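Local atomic coordinates of tapirin (Caldicellulosiruptor kristjanssonii, PDB entry 6N2B), a protein that probably attaches cells to plant biomass by binding cellulose, its C-terminal beta-helix domain carrying a bound calcium ion. Residues A[504-509]-A[526-531]; A[475-480]-A[495-500]; A[221-226]-A[238-243]. One frame throughout, in Å; residues are numbered along the deposited sequence.

Interaction 1: A[504-509]-A[526-531]; sequences KLVIEG and GIELIY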
loop_
_atom_site.group_PDB
_atom_site.type_symbol
_atom_site.label_atom_id
_atom_site.label_comp_id
_atom_site.label_asym_id
_atom_site.label_seq_id
_atom_site.Cartn_x
_atom_site.Cartn_y
_atom_site.Cartn_z
ATOM N N LYS A 504 -1.504 16.193 13.222
ATOM C CA LYS A 504 -2.115 15.054 12.557
ATOM C C LYS A 504 -3.373 14.590 13.287
ATOM O O LYS A 504 -3.441 14.592 14.517
ATOM C CB LYS A 504 -1.141 13.867 12.452
ATOM C CG LYS A 504 0.146 14.119 11.691
ATOM C CD LYS A 504 0.789 12.789 11.318
ATOM C CE LYS A 504 2.229 12.937 10.845
ATOM N NZ LYS A 504 2.548 14.298 10.337
ATOM N N LEU A 505 -4.367 14.196 12.510
ATOM C CA LEU A 505 -5.467 13.387 13.006
ATOM C C LEU A 505 -4.971 11.967 13.245
ATOM O O LEU A 505 -4.534 11.302 12.306
ATOM C CB LEU A 505 -6.559 13.385 11.953
ATOM C CG LEU A 505 -8.014 13.347 12.313
ATOM C CD1 LEU A 505 -8.252 14.176 13.568
ATOM C CD2 LEU A 505 -8.724 13.934 11.100
ATOM N N VAL A 506 -5.027 11.486 14.477
ATOM C CA VAL A 506 -4.537 10.145 14.804
ATOM C C VAL A 506 -5.733 9.197 14.953
ATOM O O VAL A 506 -6.394 9.149 15.996
ATOM C CB VAL A 506 -3.657 10.163 16.054
ATOM C CG1 VAL A 506 -3.229 8.764 16.403
ATOM C CG2 VAL A 506 -2.441 11.045 15.823
ATOM N N ILE A 507 -6.011 8.415 13.916
ATOM C CA ILE A 507 -7.062 7.411 13.956
ATOM C C ILE A 507 -6.440 6.055 14.259
ATOM O O ILE A 507 -5.636 5.543 13.468
ATOM C CB ILE A 507 -7.836 7.358 12.635
ATOM C CG1 ILE A 507 -8.447 8.727 12.319
ATOM C CG2 ILE A 507 -8.895 6.270 12.707
ATOM C CD1 ILE A 507 -8.613 8.991 10.842
ATOM N N GLU A 508 -6.828 5.461 15.386
ATOM C CA GLU A 508 -6.400 4.121 15.767
ATOM C C GLU A 508 -7.560 3.164 15.498
ATOM O O GLU A 508 -8.604 3.246 16.163
ATOM C CB GLU A 508 -5.995 4.079 17.237
ATOM C CG GLU A 508 -4.940 5.102 17.642
ATOM C CD GLU A 508 -4.157 4.681 18.898
ATOM O OE1 GLU A 508 -4.205 3.484 19.249
ATOM O OE2 GLU A 508 -3.488 5.533 19.533
ATOM N N GLY A 509 -7.377 2.247 14.536
ATOM C CA GLY A 509 -8.430 1.332 14.131
ATOM C C GLY A 509 -8.268 0.907 12.685
ATOM O O GLY A 509 -7.272 0.255 12.367
ATOM N N GLY A 526 -2.356 16.291 8.560
ATOM C CA GLY A 526 -2.134 14.953 8.069
ATOM C C GLY A 526 -2.862 13.893 8.886
ATOM O O GLY A 526 -3.320 14.135 9.997
ATOM N N ILE A 527 -2.982 12.704 8.305
ATOM C CA ILE A 527 -3.576 11.553 8.973
ATOM C C ILE A 527 -2.456 10.620 9.400
ATOM O O ILE A 527 -1.548 10.330 8.615
ATOM C CB ILE A 527 -4.557 10.815 8.050
ATOM C CG1 ILE A 527 -5.487 11.805 7.355
ATOM C CG2 ILE A 527 -5.313 9.749 8.825
ATOM C CD1 ILE A 527 -6.640 12.226 8.160
ATOM N N GLU A 528 -2.520 10.143 10.628
ATOM C CA GLU A 528 -1.683 9.050 11.097
ATOM C C GLU A 528 -2.661 7.947 11.465
ATOM O O GLU A 528 -3.268 7.999 12.537
ATOM C CB GLU A 528 -0.829 9.488 12.280
ATOM C CG GLU A 528 -0.252 8.365 13.155
ATOM C CD GLU A 528 1.175 8.008 12.786
ATOM O OE1 GLU A 528 1.871 8.883 12.197
ATOM O OE2 GLU A 528 1.591 6.854 13.076
ATOM N N LEU A 529 -2.846 6.974 10.572
ATOM C CA LEU A 529 -3.758 5.853 10.805
ATOM C C LEU A 529 -2.968 4.682 11.384
ATOM O O LEU A 529 -2.174 4.047 10.682
ATOM C CB LEU A 529 -4.457 5.438 9.515
ATOM C CG LEU A 529 -5.200 4.097 9.557
ATOM C CD1 LEU A 529 -6.341 4.179 10.534
ATOM C CD2 LEU A 529 -5.748 3.721 8.207
ATOM N N ILE A 530 -3.182 4.386 12.657
ATOM C CA ILE A 530 -2.470 3.307 13.339
ATOM C C ILE A 530 -3.390 2.095 13.376
ATOM O O ILE A 530 -4.411 2.108 14.068
ATOM C CB ILE A 530 -2.043 3.718 14.758
ATOM C CG1 ILE A 530 -1.313 5.058 14.744
ATOM C CG2 ILE A 530 -1.185 2.640 15.395
ATOM C CD1 ILE A 530 -0.606 5.357 16.055
ATOM N N TYR A 531 -3.029 1.031 12.666
ATOM C CA TYR A 531 -3.892 -0.147 12.627
ATOM C C TYR A 531 -4.053 -0.743 14.027
ATOM O O TYR A 531 -3.083 -0.889 14.778
ATOM C CB TYR A 531 -3.329 -1.187 11.651
ATOM C CG TYR A 531 -3.939 -2.569 11.801
ATOM C CD1 TYR A 531 -5.183 -2.868 11.249
ATOM C CD2 TYR A 531 -3.269 -3.577 12.499
ATOM C CE1 TYR A 531 -5.737 -4.130 11.389
ATOM C CE2 TYR A 531 -3.804 -4.825 12.645
ATOM C CZ TYR A 531 -5.046 -5.105 12.096
ATOM O OH TYR A 531 -5.598 -6.365 12.244
#
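Gly526 O accepts the backbone N of Leu505 at 2.7 Å. The N-H itself comes in at a bent angle. The aliphatic chain of Lys504 runs past the same carbonyl, over the side where Gly526 has no side chain.

Ile527 uses both of its branches. CD1 of Ile527 lies beside CB of Leu505 (4.0 Å), and the two side chains point the same way. CG2 of Ile527, anti to the backbone N, turns instead to CD1 of Ile507 at 3.9 Å. Phe489 and Ile522 also touch Ile527, so this face looks into the core.

Glu528 N gives Leu505 O an almost straight bond of 2.9 Å, with an angle of 174° at the hydrogen. Its own carbonyl takes only a weak bond from Ile507 N. These are rungs of a parallel beta ladder in register, between strands on successive turns of the beta-helix. The helix keeps Leu505, Ile507, Ile527 and Leu529 inside. Lys504, Val506, Glu508, Glu528 and Ile530 stand on the outer face.

There, CB of Glu528 packs on CD of Lys504 at 3.8 Å. The charged ends do not meet, since Lys504 NZ stays 5.8 Å from Glu528 OE1. A bend at chi2 (97°) turns the carboxylate, whose OE2 forms a salt bridge with Arg224.

Leu529 sends CD1 across to CG2 of Ile507, on the core side. Ile530 N then bonds Ile507 O at 2.8 Å. On the outer face CD1 of Ile530 approaches CG1 of Val506 (4.3 Å), a loose apolar touch. Ile530 O receives Gly509 N, just where segment 504-509 turns its corner. The Tyr531 ring stands obliquely to Gly509 O, and its hydroxyl bonds Phe205 O.

Interaction 2: A[475-480]-A[495-500]; sequences SNVRLY and LPLYNP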
loop_
_atom_site.group_PDB
_atom_site.type_symbol
_atom_site.label_atom_id
_atom_site.label_comp_id
_atom_site.label_asym_id
_atom_site.label_seq_id
_atom_site.Cartn_x
_atom_site.Cartn_y
_atom_site.Cartn_z
ATOM N N SER A 475 -10.276 11.050 23.449
ATOM C CA SER A 475 -9.255 11.082 22.414
ATOM C C SER A 475 -8.703 9.696 22.112
ATOM O O SER A 475 -8.213 9.466 21.000
ATOM C CB SER A 475 -8.130 12.023 22.832
ATOM O OG SER A 475 -7.388 11.479 23.913
ATOM N N ASN A 476 -8.803 8.761 23.055
ATOM C CA ASN A 476 -8.244 7.425 22.891
ATOM C C ASN A 476 -9.201 6.439 22.209
ATOM O O ASN A 476 -8.875 5.251 22.118
ATOM C CB ASN A 476 -7.773 6.876 24.259
ATOM C CG ASN A 476 -8.928 6.354 25.152
ATOM O OD1 ASN A 476 -10.110 6.541 24.858
ATOM N ND2 ASN A 476 -8.567 5.685 26.246
ATOM N N VAL A 477 -10.357 6.890 21.713
ATOM C CA VAL A 477 -11.336 5.940 21.181
ATOM C C VAL A 477 -10.792 5.261 19.927
ATOM O O VAL A 477 -10.160 5.891 19.074
ATOM C CB VAL A 477 -12.702 6.610 20.922
ATOM C CG1 VAL A 477 -12.623 7.673 19.845
ATOM C CG2 VAL A 477 -13.724 5.561 20.538
ATOM N N ARG A 478 -10.979 3.948 19.849
ATOM C CA ARG A 478 -10.632 3.183 18.661
ATOM C C ARG A 478 -11.758 3.340 17.651
ATOM O O ARG A 478 -12.919 3.030 17.953
ATOM C CB ARG A 478 -10.417 1.713 19.008
ATOM C CG ARG A 478 -9.287 1.470 19.982
ATOM C CD ARG A 478 -7.992 1.365 19.218
ATOM N NE ARG A 478 -6.828 1.618 20.060
ATOM C CZ ARG A 478 -6.231 0.693 20.800
ATOM N NH1 ARG A 478 -6.681 -0.552 20.812
ATOM N NH2 ARG A 478 -5.188 1.029 21.535
ATOM N N LEU A 479 -11.410 3.809 16.457
ATOM C CA LEU A 479 -12.373 4.187 15.435
ATOM C C LEU A 479 -12.245 3.273 14.220
ATOM O O LEU A 479 -11.155 3.121 13.660
ATOM C CB LEU A 479 -12.143 5.637 15.031
ATOM C CG LEU A 479 -13.285 6.625 14.936
ATOM C CD1 LEU A 479 -12.862 7.743 13.996
ATOM C CD2 LEU A 479 -14.543 5.941 14.456
ATOM N N TYR A 480 -13.353 2.670 13.819
ATOM C CA TYR A 480 -13.439 1.860 12.608
ATOM C C TYR A 480 -14.451 2.535 11.682
ATOM O O TYR A 480 -15.650 2.577 11.987
ATOM C CB TYR A 480 -13.837 0.423 12.947
ATOM C CG TYR A 480 -12.845 -0.175 13.873
ATOM C CD1 TYR A 480 -12.919 0.061 15.239
ATOM C CD2 TYR A 480 -11.770 -0.929 13.379
ATOM C CE1 TYR A 480 -11.966 -0.454 16.096
ATOM C CE2 TYR A 480 -10.819 -1.449 14.224
ATOM C CZ TYR A 480 -10.918 -1.209 15.579
ATOM O OH TYR A 480 -9.969 -1.726 16.428
ATOM N N LEU A 495 -11.902 17.547 15.844
ATOM C CA LEU A 495 -11.952 16.168 16.340
ATOM C C LEU A 495 -10.958 15.987 17.485
ATOM O O LEU A 495 -9.848 16.530 17.436
ATOM C CB LEU A 495 -11.624 15.174 15.232
ATOM C CG LEU A 495 -12.476 15.246 13.966
ATOM C CD1 LEU A 495 -11.883 14.381 12.885
ATOM C CD2 LEU A 495 -13.885 14.793 14.255
ATOM N N PRO A 496 -11.312 15.252 18.544
ATOM C CA PRO A 496 -10.352 15.039 19.634
ATOM C C PRO A 496 -9.208 14.132 19.235
ATOM O O PRO A 496 -8.256 13.975 20.012
ATOM C CB PRO A 496 -11.209 14.411 20.747
ATOM C CG PRO A 496 -12.592 14.597 20.336
ATOM C CD PRO A 496 -12.603 14.622 18.844
ATOM N N LEU A 497 -9.296 13.519 18.056
ATOM C CA LEU A 497 -8.223 12.722 17.488
ATOM C C LEU A 497 -7.091 13.581 16.941
ATOM O O LEU A 497 -6.020 13.039 16.632
ATOM C CB LEU A 497 -8.783 11.823 16.377
ATOM C CG LEU A 497 -10.081 11.089 16.719
ATOM C CD1 LEU A 497 -10.729 10.445 15.478
ATOM C CD2 LEU A 497 -9.792 10.044 17.792
ATOM N N TYR A 498 -7.304 14.894 16.809
ATOM C CA TYR A 498 -6.280 15.790 16.295
ATOM C C TYR A 498 -5.226 16.033 17.362
ATOM O O TYR A 498 -5.552 16.369 18.503
ATOM C CB TYR A 498 -6.888 17.116 15.844
ATOM C CG TYR A 498 -5.845 18.122 15.438
ATOM C CD1 TYR A 498 -5.222 18.043 14.191
ATOM C CD2 TYR A 498 -5.461 19.137 16.303
ATOM C CE1 TYR A 498 -4.251 18.961 13.812
ATOM C CE2 TYR A 498 -4.490 20.056 15.939
ATOM C CZ TYR A 498 -3.883 19.965 14.694
ATOM O OH TYR A 498 -2.913 20.883 14.337
ATOM N N ASN A 499 -3.964 15.840 16.988
ATOM C CA ASN A 499 -2.821 16.078 17.854
ATOM C C ASN A 499 -2.203 17.397 17.417
ATOM O O ASN A 499 -1.713 17.493 16.277
ATOM C CB ASN A 499 -1.815 14.929 17.723
ATOM C CG ASN A 499 -0.601 15.049 18.658
ATOM O OD1 ASN A 499 -0.287 16.118 19.176
ATOM N ND2 ASN A 499 0.102 13.927 18.848
ATOM N N PRO A 500 -2.234 18.444 18.249
ATOM C CA PRO A 500 -1.681 19.730 17.807
ATOM C C PRO A 500 -0.169 19.712 17.720
ATOM O O PRO A 500 0.406 20.482 16.940
ATOM C CB PRO A 500 -2.181 20.721 18.872
ATOM C CG PRO A 500 -2.908 19.900 19.919
ATOM C CD PRO A 500 -2.610 18.465 19.672
#
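Ser475 meets segment 495-500 at Pro496. Their CA atoms are 5.0 Å apart, the closest CA pair of the two segments. Ser475 CB lies 3.4 Å from Pro496 O, and the serine methylene also faces CB of the proline ring. The contact is made by carbon; the hydroxyl of Ser475 takes no part in it. The carbonyl of Ser475 is turned to Leu497, and Ser475 O sits 3.6 Å from Leu497 CD2. This is plain van der Waals packing at the solvent-exposed end of the contact.

Val477 adds one methyl further in. Val477 CG1 stands 4.2 Å from the same CD2 of Leu497, a light apolar touch. Val477 also packs on Ile449 of strand 448-453.

The two segments are not paired as strands. Residues 475-477 are a loop leading into strand 478-483 of the beta-helix, and Leu495 to Tyr498 form a type I beta turn. The turn is closed by the bond from Tyr498 N to Leu495 O (3.1 Å). Leu497 sits inside this turn as its third residue. Its CG is anti to the carbonyl carbon (chi1 -46°), and from there the forked end reaches the other segment. Each methyl has its own partner: CD2 lies towards Ser475 and Val477, and CD1 towards Leu479.

Leu479 is already in the strand, and its side chain points toward the turn. Leu479 CD1 touches CD1 of Leu497 at 3.7 Å, and the two leucines cross at about a right angle. Ile507, Val451 and Leu462 of helix 459-470 also touch Leu479. That helix also carries a calcium ligand, Glu465. The side chain of Leu479 is about 8 Å from the side chain of Glu465.

Interaction 3: A[221-226]-A[238-243]; sequences FTVRGG and GEFKAI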
loop_
_atom_site.group_PDB
_atom_site.type_symbol
_atom_site.label_atom_id
_atom_site.label_comp_id
_atom_site.label_asym_id
_atom_site.label_seq_id
_atom_site.Cartn_x
_atom_site.Cartn_y
_atom_site.Cartn_z
ATOM N N PHE A 221 -0.180 11.141 4.603
ATOM C CA PHE A 221 -0.991 10.042 5.102
ATOM C C PHE A 221 -0.034 8.936 5.487
ATOM O O PHE A 221 0.742 8.457 4.651
ATOM C CB PHE A 221 -1.992 9.559 4.048
ATOM C CG PHE A 221 -2.996 8.541 4.553
ATOM C CD1 PHE A 221 -2.725 7.181 4.491
ATOM C CD2 PHE A 221 -4.235 8.942 5.032
ATOM C CE1 PHE A 221 -3.665 6.238 4.923
ATOM C CE2 PHE A 221 -5.172 7.996 5.475
ATOM C CZ PHE A 221 -4.880 6.646 5.417
ATOM N N THR A 222 -0.052 8.568 6.755
ATOM C CA THR A 222 0.764 7.478 7.253
ATOM C C THR A 222 -0.165 6.367 7.701
ATOM O O THR A 222 -1.109 6.612 8.457
ATOM C CB THR A 222 1.639 7.920 8.423
ATOM O OG1 THR A 222 2.552 8.942 8.004
ATOM C CG2 THR A 222 2.393 6.735 8.962
ATOM N N VAL A 223 0.082 5.158 7.223
ATOM C CA VAL A 223 -0.514 3.972 7.803
ATOM C C VAL A 223 0.591 3.179 8.495
ATOM O O VAL A 223 1.665 2.940 7.924
ATOM C CB VAL A 223 -1.279 3.141 6.760
ATOM C CG1 VAL A 223 -0.468 2.962 5.508
ATOM C CG2 VAL A 223 -1.643 1.804 7.363
ATOM N N ARG A 224 0.342 2.824 9.750
ATOM C CA ARG A 224 1.323 2.191 10.620
ATOM C C ARG A 224 0.731 0.861 11.080
ATOM O O ARG A 224 -0.182 0.833 11.920
ATOM C CB ARG A 224 1.664 3.110 11.794
ATOM C CG ARG A 224 2.510 2.490 12.885
ATOM C CD ARG A 224 2.674 3.451 14.078
ATOM N NE ARG A 224 3.265 4.727 13.668
ATOM C CZ ARG A 224 4.565 4.993 13.743
ATOM N NH1 ARG A 224 5.383 4.072 14.230
ATOM N NH2 ARG A 224 5.042 6.170 13.337
ATOM N N GLY A 225 1.255 -0.238 10.524
ATOM C CA GLY A 225 0.759 -1.561 10.822
ATOM C C GLY A 225 -0.358 -1.947 9.890
ATOM O O GLY A 225 -0.794 -1.183 9.018
ATOM N N GLY A 226 -0.845 -3.165 10.099
ATOM C CA GLY A 226 -1.939 -3.707 9.306
ATOM C C GLY A 226 -1.539 -3.877 7.847
ATOM O O GLY A 226 -0.370 -3.817 7.464
ATOM N N GLY A 238 1.632 12.466 -2.437
ATOM C CA GLY A 238 2.768 13.044 -1.753
ATOM C C GLY A 238 2.738 12.743 -0.267
ATOM O O GLY A 238 1.669 12.601 0.346
ATOM N N GLU A 239 3.934 12.628 0.318
ATOM C CA GLU A 239 4.113 12.369 1.748
ATOM C C GLU A 239 3.305 11.164 2.211
ATOM O O GLU A 239 2.696 11.175 3.285
ATOM C CB GLU A 239 3.749 13.596 2.589
ATOM C CG GLU A 239 4.660 14.789 2.418
ATOM C CD GLU A 239 6.077 14.540 2.888
ATOM O OE1 GLU A 239 6.282 13.686 3.787
ATOM O OE2 GLU A 239 6.986 15.218 2.354
ATOM N N PHE A 240 3.274 10.121 1.389
ATOM C CA PHE A 240 2.585 8.897 1.764
ATOM C C PHE A 240 3.571 7.943 2.430
ATOM O O PHE A 240 4.641 7.677 1.885
ATOM C CB PHE A 240 1.942 8.239 0.547
ATOM C CG PHE A 240 1.316 6.918 0.854
ATOM C CD1 PHE A 240 0.033 6.853 1.373
ATOM C CD2 PHE A 240 2.013 5.743 0.656
ATOM C CE1 PHE A 240 -0.548 5.630 1.672
ATOM C CE2 PHE A 240 1.445 4.529 0.952
ATOM C CZ PHE A 240 0.164 4.467 1.462
ATOM N N LYS A 241 3.217 7.438 3.611
ATOM C CA LYS A 241 4.110 6.568 4.370
ATOM C C LYS A 241 3.369 5.337 4.872
ATOM O O LYS A 241 2.282 5.440 5.451
ATOM C CB LYS A 241 4.747 7.306 5.541
ATOM C CG LYS A 241 5.838 8.242 5.111
ATOM C CD LYS A 241 6.115 9.279 6.178
ATOM C CE LYS A 241 7.545 9.761 6.138
ATOM N NZ LYS A 241 7.871 10.371 4.820
ATOM N N ALA A 242 3.968 4.179 4.653
ATOM C CA ALA A 242 3.510 2.921 5.222
ATOM C C ALA A 242 4.624 2.399 6.129
ATOM O O ALA A 242 5.685 1.988 5.647
ATOM C CB ALA A 242 3.175 1.933 4.110
ATOM N N ILE A 243 4.411 2.436 7.437
ATOM C CA ILE A 243 5.431 2.014 8.394
ATOM C C ILE A 243 4.992 0.706 9.035
ATOM O O ILE A 243 3.978 0.663 9.741
ATOM C CB ILE A 243 5.683 3.078 9.469
ATOM C CG1 ILE A 243 6.040 4.415 8.831
ATOM C CG2 ILE A 243 6.788 2.632 10.399
ATOM C CD1 ILE A 243 6.088 5.547 9.842
HETATM O O HOH W 1 2.984 10.911 5.862
#
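Glu239 O is held from two directions, by the backbone N of Phe221 (3.2 Å) and by a water that donates to it at 2.6 Å. The same water bonds Thr222 OG1 at 2.9 Å, so it bridges segments 221-226 and 238-243. Beyond it the strands run parallel and in register, as neighbouring turns of the beta-helix.

Lys241 N bonds Phe221 O, Val223 N bonds Lys241 O, and Ile243 N bonds Val223 O at 2.8 Å. On the core face the two phenylalanines lie side by side, with Phe221 CD1 3.9 Å from Phe240 CE1. Val223 CG1 rests on CB of Ala242.

Thr222 faces the other way. With OG1 anti to the carbonyl carbon (chi1 -62°), the hydroxyl lies over CB of Lys241, while CG2 of Thr222 meets CD1 of Ile243 at 4.0 Å. A valine in its place would probably leave the bridging water without its hold on this strand.

Arg224 runs alongside Ile243, and its NE pairs with Glu528. Ile243 CD1 sits over one face of the guanidinium, 3.7 Å from NH2 of Arg224.

Overall arrangement
Along the chain interaction 3 comes first, then interaction 2, then interaction 1. In space interaction 1 stands in the middle. Its centre is 9 Å from that of interaction 3 and 8 Å from that of interaction 2. Strand 526-531 is the neighbour of strand 221-224, so a late strand of the chain stacks in parallel on an early one. A probable backbone hydrogen bond from Leu529 N to Thr222 O joins them. On the other flank strand 504-508 pairs antiparallel with strand 498-499, which leaves the turn of interaction 2. Interactions 2 and 3 do not touch. The beta-helix is thus continued by later chain segments, towards the part that binds calcium.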